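DUF2235 domain-containing protein (Pseudomonas aeruginosa, PDB 4O5P) probably hydrolyses phospholipids as Tle1, an alpha/beta-hydrolase effector delivered by the type VI secretion system. Local coordinates at residues A243-F246 / A247-Q251; G780-V783 / E784-G787. All coordinates share one frame; numbering follows the deposited sequence.

Contact 1 of 2, residues A243-F246 / A247-Q251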
loop_
_atom_site.group_PDB
_atom_site.type_symbol
_atom_site.label_atom_id
_atom_site.label_comp_id
_atom_site.label_asym_id
_atom_site.label_seq_id
_atom_site.Cartn_x
_atom_site.Cartn_y
_atom_site.Cartn_z
ATOM N N ALA A 243 1.177 -2.007 7.954
ATOM C CA ALA A 243 0.504 -1.893 9.257
ATOM C C ALA A 243 -0.093 -3.223 9.679
ATOM O O ALA A 243 -0.043 -3.603 10.857
ATOM C CB ALA A 243 -0.555 -0.839 9.223
ATOM N N ARG A 244 -0.668 -3.931 8.726
ATOM C CA ARG A 244 -1.304 -5.209 9.040
ATOM C C ARG A 244 -0.283 -6.271 9.434
ATOM O O ARG A 244 -0.456 -6.991 10.436
ATOM C CB ARG A 244 -2.189 -5.638 7.863
ATOM C CG ARG A 244 -3.344 -4.649 7.687
ATOM C CD ARG A 244 -4.086 -4.778 6.349
ATOM N NE ARG A 244 -4.873 -6.004 6.223
ATOM C CZ ARG A 244 -5.823 -6.167 5.311
ATOM N NH1 ARG A 244 -6.107 -5.166 4.491
ATOM N NH2 ARG A 244 -6.493 -7.311 5.217
ATOM N N ALA A 245 0.805 -6.345 8.669
ATOM C CA ALA A 245 1.895 -7.238 9.047
ATOM C C ALA A 245 2.475 -6.834 10.406
ATOM O O ALA A 245 2.725 -7.684 11.250
ATOM C CB ALA A 245 2.976 -7.257 7.961
ATOM N N PHE A 246 2.671 -5.535 10.621
ATOM C CA PHE A 246 3.112 -4.993 11.910
ATOM C C PHE A 246 2.230 -5.489 13.062
ATOM O O PHE A 246 2.726 -6.007 14.060
ATOM C CB PHE A 246 3.107 -3.460 11.838
ATOM C CG PHE A 246 3.274 -2.762 13.166
ATOM C CD1 PHE A 246 2.159 -2.432 13.945
ATOM C CD2 PHE A 246 4.532 -2.387 13.609
ATOM C CE1 PHE A 246 2.310 -1.777 15.149
ATOM C CE2 PHE A 246 4.694 -1.723 14.818
ATOM C CZ PHE A 246 3.578 -1.417 15.596
ATOM N N ALA A 247 0.921 -5.343 12.918
ATOM C CA ALA A 247 -0.020 -5.795 13.941
ATOM C C ALA A 247 0.162 -7.281 14.249
ATOM O O ALA A 247 0.232 -7.667 15.430
ATOM C CB ALA A 247 -1.457 -5.499 13.521
ATOM N N ASN A 248 0.249 -8.112 13.206
ATOM C CA ASN A 248 0.513 -9.544 13.430
ATOM C C ASN A 248 1.869 -9.895 14.068
ATOM O O ASN A 248 1.935 -10.705 15.005
ATOM C CB ASN A 248 0.310 -10.352 12.141
ATOM C CG ASN A 248 -1.157 -10.608 11.852
ATOM O OD1 ASN A 248 -1.899 -11.060 12.727
ATOM N ND2 ASN A 248 -1.595 -10.276 10.641
ATOM N N TRP A 249 2.953 -9.321 13.557
ATOM C CA TRP A 249 4.277 -9.537 14.156
ATOM C C TRP A 249 4.340 -9.039 15.613
ATOM O O TRP A 249 5.040 -9.607 16.467
ATOM C CB TRP A 249 5.371 -8.871 13.303
ATOM C CG TRP A 249 5.479 -9.450 11.914
ATOM C CD1 TRP A 249 4.708 -10.454 11.370
ATOM C CD2 TRP A 249 6.410 -9.064 10.886
ATOM N NE1 TRP A 249 5.109 -10.707 10.077
ATOM C CE2 TRP A 249 6.144 -9.867 9.753
ATOM C CE3 TRP A 249 7.442 -8.123 10.816
ATOM C CZ2 TRP A 249 6.878 -9.758 8.567
ATOM C CZ3 TRP A 249 8.174 -8.014 9.632
ATOM C CH2 TRP A 249 7.878 -8.822 8.522
ATOM N N LEU A 250 3.588 -7.989 15.909
ATOM C CA LEU A 250 3.576 -7.453 17.254
ATOM C C LEU A 250 2.821 -8.420 18.159
ATOM O O LEU A 250 3.255 -8.711 19.287
ATOM C CB LEU A 250 2.957 -6.064 17.272
ATOM C CG LEU A 250 2.830 -5.399 18.642
ATOM C CD1 LEU A 250 4.204 -5.270 19.314
ATOM C CD2 LEU A 250 2.176 -4.040 18.489
ATOM N N GLN A 251 1.705 -8.935 17.653
ATOM C CA GLN A 251 0.918 -9.884 18.429
ATOM C C GLN A 251 1.732 -11.126 18.741
ATOM O O GLN A 251 1.731 -11.601 19.884
ATOM C CB GLN A 251 -0.356 -10.283 17.694
ATOM C CG GLN A 251 -1.267 -11.136 18.540
ATOM C CD GLN A 251 -2.446 -11.683 17.766
ATOM O OE1 GLN A 251 -2.371 -11.890 16.546
ATOM N NE2 GLN A 251 -3.547 -11.930 18.473
#

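Contact 2 of 2, residues G780-V783 / E784-G787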
loop_
_atom_site.group_PDB
_atom_site.type_symbol
_atom_site.label_atom_id
_atom_site.label_comp_id
_atom_site.label_asym_id
_atom_site.label_seq_id
_atom_site.Cartn_x
_atom_site.Cartn_y
_atom_site.Cartn_z
ATOM N N GLY A 780 -4.077 -18.254 -1.726
ATOM C CA GLY A 780 -3.284 -18.362 -0.508
ATOM C C GLY A 780 -2.945 -19.807 -0.166
ATOM O O GLY A 780 -1.832 -20.124 0.295
ATOM N N ASP A 781 -3.917 -20.678 -0.402
ATOM C CA ASP A 781 -3.777 -22.117 -0.182
ATOM C C ASP A 781 -2.718 -22.739 -1.110
ATOM O O ASP A 781 -1.861 -23.518 -0.660
ATOM C CB ASP A 781 -5.119 -22.813 -0.437
ATOM C CG ASP A 781 -6.215 -22.396 0.542
ATOM O OD1 ASP A 781 -6.034 -21.444 1.339
ATOM O OD2 ASP A 781 -7.294 -23.029 0.486
ATOM N N LYS A 782 -2.799 -22.414 -2.405
ATOM C CA LYS A 782 -1.808 -22.854 -3.394
ATOM C C LYS A 782 -0.409 -22.290 -3.121
ATOM O O LYS A 782 0.600 -22.984 -3.303
ATOM C CB LYS A 782 -2.243 -22.448 -4.817
ATOM C CG LYS A 782 -3.534 -23.101 -5.308
ATOM C CD LYS A 782 -3.374 -24.616 -5.514
ATOM C CE LYS A 782 -4.687 -25.250 -5.973
ATOM N NZ LYS A 782 -4.527 -26.677 -6.344
ATOM N N VAL A 783 -0.340 -21.024 -2.710
ATOM C CA VAL A 783 0.944 -20.397 -2.419
ATOM C C VAL A 783 1.586 -21.130 -1.241
ATOM O O VAL A 783 2.774 -21.489 -1.292
ATOM C CB VAL A 783 0.806 -18.879 -2.123
ATOM C CG1 VAL A 783 2.040 -18.360 -1.400
ATOM C CG2 VAL A 783 0.572 -18.083 -3.419
ATOM N N GLU A 784 0.794 -21.384 -0.201
ATOM C CA GLU A 784 1.280 -22.156 0.958
ATOM C C GLU A 784 1.756 -23.541 0.523
ATOM O O GLU A 784 2.858 -23.968 0.881
ATOM C CB GLU A 784 0.180 -22.294 2.017
ATOM C CG GLU A 784 0.675 -22.516 3.452
ATOM C CD GLU A 784 1.204 -23.919 3.705
ATOM O OE1 GLU A 784 1.900 -24.125 4.735
ATOM O OE2 GLU A 784 0.918 -24.824 2.885
ATOM N N GLN A 785 0.927 -24.235 -0.252
ATOM C CA GLN A 785 1.235 -25.597 -0.683
ATOM C C GLN A 785 2.535 -25.669 -1.481
ATOM O O GLN A 785 3.346 -26.600 -1.316
ATOM C CB GLN A 785 0.072 -26.169 -1.504
ATOM C CG GLN A 785 0.356 -27.554 -2.092
ATOM C CD GLN A 785 -0.836 -28.153 -2.799
ATOM O OE1 GLN A 785 -1.878 -27.502 -2.966
ATOM N NE2 GLN A 785 -0.698 -29.403 -3.221
ATOM N N ILE A 786 2.749 -24.678 -2.339
ATOM C CA ILE A 786 3.956 -24.665 -3.149
ATOM C C ILE A 786 5.151 -24.387 -2.252
ATOM O O ILE A 786 6.195 -25.032 -2.381
ATOM C CB ILE A 786 3.861 -23.625 -4.268
ATOM C CG1 ILE A 786 2.743 -24.002 -5.234
ATOM C CG2 ILE A 786 5.179 -23.502 -5.010
ATOM C CD1 ILE A 786 2.370 -22.883 -6.179
ATOM N N GLY A 787 4.996 -23.437 -1.330
ATOM C CA GLY A 787 6.082 -23.078 -0.433
ATOM C C GLY A 787 6.542 -24.242 0.427
ATOM O O GLY A 787 7.678 -24.261 0.895
HETATM O O HOH W 1 -3.925 -28.386 -4.243
#

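Contact 1 of 2, residues A243-F246 / A247-Q251
Phe246 and Leu250 meet one turn apart on helix 238-254, which starts within a GxSxG sequence (Gly235, Ser237, Gly239) consistent with the nucleophile elbow of an alpha/beta-hydrolase. The tight part of the contact is this apolar flank. The two side chains lie side by side and point the same way, and Leu250 CD2 comes obliquely to the Phe246 ring, 4.0 Å from CE1. With chi1 at 168°, Phe246 CG lies beside the carbonyl carbon, which carries the ring on toward Leu250. The Phe246 side chain also touches Leu231 and Ile233 of strand 225-236, and Leu250 touches Leu231. Ala247 rests on Ile274 of strand 270-280, so these residues seat the helix on the central sheet. On the other flank the side chains turn to partners outside these two turns: Asn248, the one residue here that is partly exposed, gives its ND2 to the carbonyls of Thr305 and Arg307, while the buried Arg244 reaches Met306, Asp347 and Ser348. Trp249 packs on Ile146 of helix 139-162 and makes a cation-pi contact with Arg199. Its backbone N donates an almost straight bond to Ala245 O (2.8 Å, 179°), and the same oxygen lies over one face of the indole, 3.3 Å from Trp249 CG.

Contact 2 of 2, residues G780-V783 / E784-G787
Glu784, Lys782 and Val783 have the most surface buried between these two turns of alpha-helix, the last of helix 779-787, where i to i+4 backbone bonds set side chains beside carbonyls of the preceding turn. Glu784 makes its contact close to the backbone: its N donates to Gly780 O at 3.0 Å, and its CB lies 3.4 Å from that same Gly780 O. Lys782 is likewise met most closely at its carbonyl, where Lys782 O accepts from Ile786 N at 2.9 Å and lies 3.1 Å from Ile786 CG1. Its side chain bends at chi2 (-67°) and then runs out extended, alongside Gln785 and pointing the same way. Lys782 CD stays 4.1 Å from Gln785 OE1, and the polar link is indirect: one water accepts from Lys782 NZ at 2.8 Å and donates to Gln785 OE1 at 2.6 Å. The ammonium also donates to Asn771 O, which with the water would hold the end of the lysine in place. Val783 O receives a backbone bond from Gly787 N at 3.0 Å. At the start of the stretch, Asp781 OD1 is bonded to Asn691 ND2. Along the inner side of the helix, Lys782 touches Val699 of strand 697-702, Val783 touches Thr702, and Ile786 touches both, while Gln785 and Ile786 pack against helix 767-772 at Leu772.

In the fold
From the N terminus, the chain lays down strand 7-10, then strands 62-71 and 111-116 and helix 139-162, before strand 225-236 leads into the helix of contact 1. Contact 1 lies buried between the mixed sheet and helix 139-162. The chain then adds strands 270-280, 331-336 and 370-375 to that sheet, the last pairing with strand 7-10. Much later it reaches contact 2, at the surface within the C-terminal family region, where helix 779-787 packs on strand 697-702 of the four-stranded antiparallel sheet. Each contact is local to one helix, closes no long loop, and neither nests with nor crosses the other. The centres of contact 1 and contact 2 are about 21 Å apart, and the two do not touch.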